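Mucin-like protocadherin (PDB 6OAE) probably joins adjacent microvilli of the epithelial brush border through calcium-dependent heterophilic adhesion with CDHR2, this chain being its first two extracellular cadherin repeats. Local coordinates at residues D92-F100 with R182-H193; E111-E122 with R158-F169. All coordinates share one frame; numbering follows the deposited sequence.

Contact 1 (D92-F100 with R182-H193). With CA (calcium ion), chain C; CA (calcium ion), chain E; CA (calcium ion), chain D.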
# COMPACT_ATOMS: atom_id res chain seq x y z
N ASP A 92 0.44 8.19 3.87
CA ASP A 92 0.62 6.73 3.67
C ASP A 92 1.91 6.28 4.38
O ASP A 92 2.95 7.01 4.33
CB ASP A 92 0.64 6.36 2.19
CG ASP A 92 0.79 4.86 1.99
OD1 ASP A 92 0.15 4.08 2.78
OD2 ASP A 92 1.58 4.48 1.09
N VAL A 93 1.81 5.14 5.03
CA VAL A 93 2.93 4.39 5.66
C VAL A 93 3.01 3.04 4.94
O VAL A 93 1.94 2.53 4.48
CB VAL A 93 2.67 4.25 7.18
CG1 VAL A 93 3.56 3.19 7.84
CG2 VAL A 93 2.82 5.60 7.89
N ASN A 94 4.20 2.48 4.82
CA ASN A 94 4.39 1.10 4.28
C ASN A 94 3.96 0.14 5.39
O ASN A 94 4.83 -0.33 6.15
CB ASN A 94 5.82 0.90 3.77
CG ASN A 94 6.03 -0.49 3.21
OD1 ASN A 94 5.06 -1.21 3.02
ND2 ASN A 94 7.27 -0.87 2.94
N ASP A 95 2.65 -0.13 5.51
CA ASP A 95 2.07 -0.91 6.63
C ASP A 95 1.44 -2.23 6.13
O ASP A 95 0.85 -2.95 6.97
CB ASP A 95 1.08 -0.06 7.45
CG ASP A 95 -0.15 0.44 6.72
OD1 ASP A 95 -0.11 0.57 5.49
OD2 ASP A 95 -1.18 0.74 7.42
N ASN A 96 1.57 -2.55 4.84
CA ASN A 96 1.03 -3.77 4.20
C ASN A 96 2.17 -4.53 3.54
O ASN A 96 3.09 -3.89 2.98
CB ASN A 96 -0.09 -3.44 3.21
CG ASN A 96 -1.33 -2.92 3.92
OD1 ASN A 96 -2.15 -3.70 4.39
ND2 ASN A 96 -1.47 -1.61 4.01
N ALA A 97 2.14 -5.86 3.63
CA ALA A 97 3.14 -6.76 3.01
C ALA A 97 2.63 -7.16 1.63
O ALA A 97 1.42 -7.30 1.42
CB ALA A 97 3.41 -7.95 3.89
N PRO A 98 3.52 -7.34 0.63
CA PRO A 98 3.09 -7.88 -0.66
C PRO A 98 2.74 -9.36 -0.42
O PRO A 98 3.31 -9.99 0.44
CB PRO A 98 4.29 -7.68 -1.59
CG PRO A 98 5.49 -7.63 -0.64
CD PRO A 98 4.95 -7.04 0.65
N GLU A 99 1.77 -9.85 -1.19
CA GLU A 99 1.29 -11.24 -1.10
C GLU A 99 1.19 -11.81 -2.50
O GLU A 99 0.61 -11.13 -3.37
CB GLU A 99 -0.07 -11.28 -0.42
CG GLU A 99 -0.02 -10.91 1.04
CD GLU A 99 -1.39 -10.66 1.66
OE1 GLU A 99 -2.39 -11.10 1.08
OE2 GLU A 99 -1.43 -10.01 2.73
N PHE A 100 1.75 -12.99 -2.71
CA PHE A 100 1.54 -13.78 -3.94
C PHE A 100 0.21 -14.50 -3.79
O PHE A 100 -0.12 -14.89 -2.67
CB PHE A 100 2.63 -14.82 -4.13
CG PHE A 100 3.98 -14.27 -4.52
CD1 PHE A 100 4.18 -13.71 -5.77
CD2 PHE A 100 5.06 -14.36 -3.64
CE1 PHE A 100 5.43 -13.24 -6.14
CE2 PHE A 100 6.31 -13.89 -4.01
CZ PHE A 100 6.49 -13.33 -5.26
N ARG A 182 9.66 -7.87 -2.72
CA ARG A 182 9.73 -6.89 -1.61
C ARG A 182 9.07 -5.61 -2.09
O ARG A 182 8.99 -5.41 -3.34
CB ARG A 182 11.17 -6.71 -1.10
CG ARG A 182 12.13 -6.14 -2.13
CD ARG A 182 13.50 -5.72 -1.61
NE ARG A 182 14.22 -5.08 -2.71
CZ ARG A 182 14.95 -5.70 -3.65
NH1 ARG A 182 15.10 -7.02 -3.65
NH2 ARG A 182 15.54 -4.99 -4.59
N ASP A 183 8.63 -4.76 -1.16
CA ASP A 183 7.90 -3.51 -1.47
C ASP A 183 8.83 -2.29 -1.33
O ASP A 183 8.31 -1.19 -1.24
CB ASP A 183 6.65 -3.39 -0.62
CG ASP A 183 6.87 -3.46 0.89
OD1 ASP A 183 8.06 -3.49 1.34
OD2 ASP A 183 5.85 -3.51 1.59
N THR A 184 10.15 -2.49 -1.31
CA THR A 184 11.17 -1.41 -1.24
C THR A 184 12.28 -1.71 -2.24
O THR A 184 12.61 -2.87 -2.48
CB THR A 184 11.72 -1.26 0.18
OG1 THR A 184 12.40 -2.47 0.55
CG2 THR A 184 10.63 -0.89 1.16
N PRO A 185 12.92 -0.69 -2.83
CA PRO A 185 14.05 -0.93 -3.72
C PRO A 185 15.22 -1.58 -2.97
O PRO A 185 15.88 -2.41 -3.54
CB PRO A 185 14.48 0.46 -4.21
CG PRO A 185 13.39 1.40 -3.80
CD PRO A 185 12.58 0.74 -2.71
N GLY A 186 15.43 -1.18 -1.71
CA GLY A 186 16.52 -1.64 -0.83
C GLY A 186 16.15 -2.92 -0.11
O GLY A 186 14.98 -3.04 0.33
N GLU A 187 17.10 -3.84 0.01
CA GLU A 187 16.88 -5.16 0.66
C GLU A 187 16.93 -5.03 2.19
O GLU A 187 16.26 -5.83 2.86
CB GLU A 187 17.93 -6.16 0.21
CG GLU A 187 17.84 -6.51 -1.26
CD GLU A 187 18.85 -7.55 -1.70
OE1 GLU A 187 19.03 -7.73 -2.93
OE2 GLU A 187 19.46 -8.18 -0.80
N ASN A 188 17.67 -4.06 2.72
CA ASN A 188 18.04 -3.99 4.16
C ASN A 188 17.44 -2.76 4.85
O ASN A 188 17.91 -2.44 5.95
CB ASN A 188 19.56 -4.01 4.34
CG ASN A 188 20.24 -5.07 3.49
OD1 ASN A 188 21.24 -4.81 2.84
ND2 ASN A 188 19.69 -6.27 3.48
N VAL A 189 16.45 -2.10 4.24
CA VAL A 189 15.82 -0.88 4.84
C VAL A 189 14.60 -1.31 5.68
O VAL A 189 14.16 -2.47 5.54
CB VAL A 189 15.44 0.15 3.77
CG1 VAL A 189 16.67 0.58 2.97
CG2 VAL A 189 14.32 -0.35 2.85
N GLU A 190 14.10 -0.39 6.51
CA GLU A 190 12.96 -0.56 7.44
C GLU A 190 12.02 0.65 7.33
O GLU A 190 12.49 1.78 7.43
CB GLU A 190 13.53 -0.76 8.85
CG GLU A 190 14.12 -2.15 9.05
CD GLU A 190 15.30 -2.30 10.00
OE1 GLU A 190 15.91 -1.28 10.39
OE2 GLU A 190 15.61 -3.46 10.34
N PRO A 191 10.70 0.50 7.11
CA PRO A 191 10.03 -0.79 6.95
C PRO A 191 10.19 -1.39 5.54
O PRO A 191 10.23 -0.63 4.57
CB PRO A 191 8.56 -0.43 7.20
CG PRO A 191 8.44 0.95 6.62
CD PRO A 191 9.75 1.62 6.95
N SER A 192 10.28 -2.71 5.45
CA SER A 192 10.32 -3.48 4.18
C SER A 192 9.67 -4.85 4.42
O SER A 192 9.96 -5.46 5.42
CB SER A 192 11.72 -3.64 3.66
OG SER A 192 11.72 -4.35 2.43
N HIS A 193 8.82 -5.29 3.51
CA HIS A 193 8.09 -6.57 3.65
C HIS A 193 8.45 -7.45 2.46
O HIS A 193 8.50 -6.91 1.35
CB HIS A 193 6.60 -6.35 3.72
CG HIS A 193 6.21 -5.33 4.73
ND1 HIS A 193 5.86 -4.06 4.37
CD2 HIS A 193 6.14 -5.39 6.09
CE1 HIS A 193 5.57 -3.36 5.45
NE2 HIS A 193 5.73 -4.16 6.53
CA CA C . -0.31 2.18 3.86
CA CA E . 3.81 -2.40 1.40
CA CA D . -3.15 1.26 6.55
O HOH W 1 -3.93 1.03 8.82
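Asn94 and Asp183 meet over a calcium ion in the linker between two cadherin repeats, where 92-100, carrying the DxNDN sequence of the family, runs past the loop 182-193 of the second repeat. Metal binding dominates. Asn94 OD1 lies 2.4 Å from the calcium and Asp183 OD2 2.3 Å from it; Asn96 gives its backbone O to the same ion, and Asp129, Asp131 and Asp134 complete the site. The other two calcium ions sit on the first-repeat side, bridged by the carboxylate of Asp95, one oxygen to each, and Asn18 also binds this carboxylate; Asp92 OD1 and Val93 O join the ion bound by Asp95 OD1.

Hydrogen bonds fix the carboxylate of Asp183. Asn94 has CG anti to its N (chi1 -179°), which carries the amide across to the aspartate with the two flat groups 72° apart. Its ND2 reaches Asp183 OD1 at 3.2 Å from above the carboxylate plane, while the backbone N of His193 comes to that oxygen from the opposite face. In the ring plane, His193 ND1 donates to the syn lone pair of Asp183 OD2. With an alanine at His193, calcium and the backbone N-H would still hold Asp183, but its carboxylate is likely to be less firmly set without the in-plane donor to OD2.

Apolar contacts pack on the CB of His193, approached by both Ala97 CB and Pro98 CD, and Pro191 CG lies against Asn94 CB. At the ring edge, His193 CE1 stands 3.2 Å from Asn94 O.

Contact 2 (E111-E122 with R158-F169)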
# COMPACT_ATOMS: atom_id res chain seq x y z
N GLU A 111 9.97 -28.57 -24.70
CA GLU A 111 11.44 -28.57 -24.90
C GLU A 111 11.83 -27.65 -26.07
O GLU A 111 12.93 -27.07 -26.00
CB GLU A 111 11.90 -30.00 -25.16
CG GLU A 111 13.39 -30.13 -25.30
CD GLU A 111 13.80 -31.53 -25.70
OE1 GLU A 111 14.47 -32.17 -24.94
OE2 GLU A 111 13.39 -31.95 -26.81
N ASP A 112 11.00 -27.50 -27.10
CA ASP A 112 11.38 -26.76 -28.34
C ASP A 112 10.88 -25.29 -28.29
O ASP A 112 10.87 -24.64 -29.36
CB ASP A 112 10.88 -27.50 -29.59
CG ASP A 112 9.37 -27.63 -29.68
OD1 ASP A 112 8.70 -27.43 -28.66
OD2 ASP A 112 8.89 -27.93 -30.78
N THR A 113 10.48 -24.79 -27.12
CA THR A 113 10.12 -23.36 -26.92
C THR A 113 11.27 -22.50 -27.44
O THR A 113 12.42 -22.83 -27.13
CB THR A 113 9.80 -23.08 -25.45
OG1 THR A 113 8.69 -23.90 -25.08
CG2 THR A 113 9.51 -21.62 -25.19
N LYS A 114 10.98 -21.45 -28.23
CA LYS A 114 12.02 -20.59 -28.84
C LYS A 114 12.73 -19.80 -27.74
O LYS A 114 12.04 -19.28 -26.84
CB LYS A 114 11.40 -19.65 -29.89
CG LYS A 114 10.55 -20.34 -30.97
CD LYS A 114 11.10 -21.68 -31.49
CE LYS A 114 12.45 -21.59 -32.17
NZ LYS A 114 12.37 -20.79 -33.42
N VAL A 115 14.06 -19.71 -27.81
CA VAL A 115 14.88 -18.90 -26.86
C VAL A 115 14.39 -17.44 -26.94
O VAL A 115 14.02 -17.01 -28.06
CB VAL A 115 16.39 -19.05 -27.14
CG1 VAL A 115 17.22 -18.07 -26.33
CG2 VAL A 115 16.86 -20.47 -26.89
N ASN A 116 14.38 -16.74 -25.81
CA ASN A 116 13.88 -15.34 -25.62
C ASN A 116 12.36 -15.26 -25.53
O ASN A 116 11.87 -14.13 -25.39
CB ASN A 116 14.38 -14.37 -26.70
CG ASN A 116 15.68 -13.75 -26.31
OD1 ASN A 116 15.77 -13.16 -25.23
ND2 ASN A 116 16.67 -13.89 -27.16
N SER A 117 11.65 -16.38 -25.56
CA SER A 117 10.18 -16.43 -25.42
C SER A 117 9.83 -16.06 -23.98
O SER A 117 10.55 -16.53 -23.06
CB SER A 117 9.61 -17.80 -25.72
OG SER A 117 9.79 -18.16 -27.08
N THR A 118 8.75 -15.31 -23.78
CA THR A 118 8.10 -15.21 -22.45
C THR A 118 7.42 -16.56 -22.20
O THR A 118 6.65 -16.98 -23.08
CB THR A 118 7.11 -14.05 -22.36
OG1 THR A 118 7.86 -12.85 -22.47
CG2 THR A 118 6.35 -14.04 -21.06
N VAL A 119 7.70 -17.22 -21.08
CA VAL A 119 7.08 -18.54 -20.74
C VAL A 119 6.04 -18.35 -19.63
O VAL A 119 5.08 -19.15 -19.57
CB VAL A 119 8.18 -19.56 -20.38
CG1 VAL A 119 7.64 -20.81 -19.72
CG2 VAL A 119 8.99 -19.93 -21.61
N ILE A 120 6.21 -17.36 -18.75
CA ILE A 120 5.19 -17.00 -17.72
C ILE A 120 5.01 -15.49 -17.82
O ILE A 120 5.96 -14.75 -17.61
CB ILE A 120 5.56 -17.43 -16.29
CG1 ILE A 120 6.02 -18.89 -16.23
CG2 ILE A 120 4.37 -17.19 -15.37
CD1 ILE A 120 6.52 -19.33 -14.85
N PRO A 121 3.79 -14.99 -18.11
CA PRO A 121 3.58 -13.55 -18.17
C PRO A 121 3.48 -12.99 -16.74
O PRO A 121 3.21 -13.74 -15.78
CB PRO A 121 2.26 -13.46 -18.95
CG PRO A 121 1.50 -14.66 -18.47
CD PRO A 121 2.56 -15.75 -18.37
N GLU A 122 3.74 -11.69 -16.64
CA GLU A 122 3.68 -10.87 -15.39
C GLU A 122 2.40 -11.20 -14.59
O GLU A 122 2.49 -11.33 -13.36
CB GLU A 122 3.81 -9.40 -15.81
CG GLU A 122 4.43 -8.53 -14.76
CD GLU A 122 4.60 -7.06 -15.13
OE1 GLU A 122 4.52 -6.21 -14.21
OE2 GLU A 122 4.85 -6.76 -16.31
N ARG A 158 9.16 -6.05 -13.55
CA ARG A 158 8.32 -6.76 -14.56
C ARG A 158 8.59 -8.25 -14.43
O ARG A 158 9.42 -8.79 -15.16
CB ARG A 158 8.67 -6.30 -15.98
CG ARG A 158 8.88 -4.80 -16.13
CD ARG A 158 7.60 -4.01 -16.25
NE ARG A 158 6.84 -4.32 -17.45
CZ ARG A 158 6.05 -3.46 -18.07
NH1 ARG A 158 5.92 -2.23 -17.61
NH2 ARG A 158 5.39 -3.83 -19.16
N PRO A 159 7.91 -8.97 -13.50
CA PRO A 159 8.16 -10.39 -13.31
C PRO A 159 7.54 -11.33 -14.36
O PRO A 159 6.77 -12.20 -14.00
CB PRO A 159 7.56 -10.61 -11.90
CG PRO A 159 6.37 -9.70 -11.89
CD PRO A 159 6.92 -8.45 -12.54
N ALA A 160 7.90 -11.15 -15.62
CA ALA A 160 7.63 -12.14 -16.68
C ALA A 160 8.84 -13.06 -16.69
O ALA A 160 9.96 -12.53 -16.55
CB ALA A 160 7.43 -11.48 -18.02
N LEU A 161 8.64 -14.36 -16.84
CA LEU A 161 9.75 -15.33 -16.88
C LEU A 161 10.07 -15.60 -18.35
O LEU A 161 9.16 -15.99 -19.12
CB LEU A 161 9.38 -16.61 -16.13
CG LEU A 161 10.57 -17.51 -15.80
CD1 LEU A 161 11.48 -16.84 -14.80
CD2 LEU A 161 10.11 -18.86 -15.29
N ARG A 162 11.32 -15.36 -18.72
CA ARG A 162 11.83 -15.51 -20.10
C ARG A 162 12.72 -16.76 -20.18
O ARG A 162 13.50 -17.00 -19.25
CB ARG A 162 12.58 -14.22 -20.45
CG ARG A 162 13.34 -14.28 -21.77
CD ARG A 162 14.11 -12.99 -22.04
NE ARG A 162 15.05 -12.80 -20.95
CZ ARG A 162 15.37 -11.64 -20.40
NH1 ARG A 162 14.84 -10.52 -20.84
NH2 ARG A 162 16.21 -11.61 -19.38
N LEU A 163 12.60 -17.53 -21.26
CA LEU A 163 13.55 -18.61 -21.59
C LEU A 163 14.81 -17.99 -22.22
O LEU A 163 14.69 -17.25 -23.23
CB LEU A 163 12.90 -19.63 -22.52
CG LEU A 163 13.79 -20.79 -22.93
CD1 LEU A 163 14.10 -21.71 -21.75
CD2 LEU A 163 13.14 -21.59 -24.05
N ASP A 164 15.98 -18.28 -21.66
CA ASP A 164 17.26 -17.67 -22.10
C ASP A 164 18.16 -18.64 -22.86
O ASP A 164 19.06 -18.16 -23.53
CB ASP A 164 18.03 -17.19 -20.88
CG ASP A 164 17.26 -16.11 -20.17
OD1 ASP A 164 16.68 -15.23 -20.88
OD2 ASP A 164 17.24 -16.15 -18.93
N ARG A 165 17.96 -19.95 -22.72
CA ARG A 165 18.81 -20.95 -23.41
C ARG A 165 17.96 -22.15 -23.79
O ARG A 165 16.98 -22.45 -23.10
CB ARG A 165 19.98 -21.40 -22.52
CG ARG A 165 21.10 -20.37 -22.44
CD ARG A 165 22.12 -20.76 -21.41
NE ARG A 165 22.86 -21.95 -21.79
CZ ARG A 165 23.97 -21.97 -22.55
NH1 ARG A 165 24.55 -23.13 -22.82
NH2 ARG A 165 24.48 -20.84 -23.03
N PRO A 166 18.31 -22.87 -24.87
CA PRO A 166 17.52 -24.02 -25.28
C PRO A 166 17.35 -25.03 -24.14
O PRO A 166 18.30 -25.29 -23.44
CB PRO A 166 18.29 -24.63 -26.47
CG PRO A 166 19.24 -23.55 -26.93
CD PRO A 166 19.46 -22.61 -25.76
N LEU A 167 16.14 -25.53 -23.95
CA LEU A 167 15.81 -26.56 -22.95
C LEU A 167 16.29 -27.91 -23.49
O LEU A 167 16.42 -28.09 -24.75
CB LEU A 167 14.31 -26.57 -22.67
CG LEU A 167 13.76 -25.25 -22.13
CD1 LEU A 167 12.24 -25.29 -22.06
CD2 LEU A 167 14.35 -24.95 -20.76
N ASP A 168 16.52 -28.83 -22.57
CA ASP A 168 16.93 -30.21 -22.89
C ASP A 168 16.27 -31.12 -21.84
O ASP A 168 16.74 -31.15 -20.73
CB ASP A 168 18.46 -30.28 -22.93
CG ASP A 168 19.01 -31.64 -23.33
OD1 ASP A 168 18.32 -32.65 -23.08
OD2 ASP A 168 20.14 -31.65 -23.89
N PHE A 169 15.23 -31.82 -22.24
CA PHE A 169 14.41 -32.71 -21.38
C PHE A 169 15.28 -33.76 -20.68
O PHE A 169 15.02 -34.04 -19.50
CB PHE A 169 13.34 -33.38 -22.23
CG PHE A 169 12.60 -34.47 -21.53
CD1 PHE A 169 11.63 -34.16 -20.59
CD2 PHE A 169 12.87 -35.81 -21.80
CE1 PHE A 169 10.94 -35.17 -19.93
CE2 PHE A 169 12.18 -36.81 -21.14
CZ PHE A 169 11.22 -36.49 -20.21
O HOH W 2 14.07 -24.69 -25.96
O HOH W 3 15.67 -27.42 -27.53
O HOH W 4 17.36 -14.23 -23.30
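Ile120 and Leu161 run alongside each other from the same face of the sheet, with Ile120 CD1 3.6 Å from Leu161 CD2. Farther along, chi1 of 180° carries Leu163 CG toward 113-114, where CD2 lies 3.4 Å from Thr113 O and also touches Thr113 CG2; Leu163 CB meets Val119 CG2. Val115 CG2 rests on Pro166 CD nearer the surface.

The backbones pair antiparallel around a classic beta bulge: Val119 N and Ile120 N both donate to Leu161 O, at 2.7 and 3.3 Å, and Leu161 N returns a bond to Ile120 O. Beyond it, Leu163 binds Ser117 O through its N and Asn116 N through its O, at the type II turn from Lys114 to Ser117.

Polar groups lie at one end and beside the turn. Glu111 OE1 takes the N-H of Phe169 on its anti lone pair at 2.8 Å, and a water links Glu111 O and Thr113 O to Leu167 N. By the turn, another water joins Asn116 OD1 to Asp164 OD1, which accepts a salt-bridging hydrogen bond from Arg162 NE at 2.9 Å; Ser152 OG binds Asp164 OD2 and Arg162 NH2. At the other end Glu122 CG lies 3.3 Å from Pro159 CD.

Strand 118-120 is an edge of its three-stranded sheet, with 158-163 central and 151-155 beyond; Ile120 and Leu161 face the other sheet of the cadherin sandwich, touching Ile107 on strand 104-110 and Leu201 on strand 194-204.

Overall arrangement
Contact 2 is nested along the chain inside the loop closed by contact 1, since 111-122 and 158-169 both fall between 92-100 and 182-193. Their centres are 29 Å apart and the nearest atoms about 7 Å, without touching. Contact 1 holds the calcium-bound linker between the repeats, with 92-100 joining strand 79-91 of the first to strand 104-110 of the second. Contact 2 belongs wholly to the second repeat and pairs strands of its three-stranded sheet. Strands 104-110, 174-182 and 194-204 lead into or out of contact 1 and belong, with 137-142, to the other wall of the sandwich. Calcium thus joins two repeats end to end, while the second closes its own sandwich.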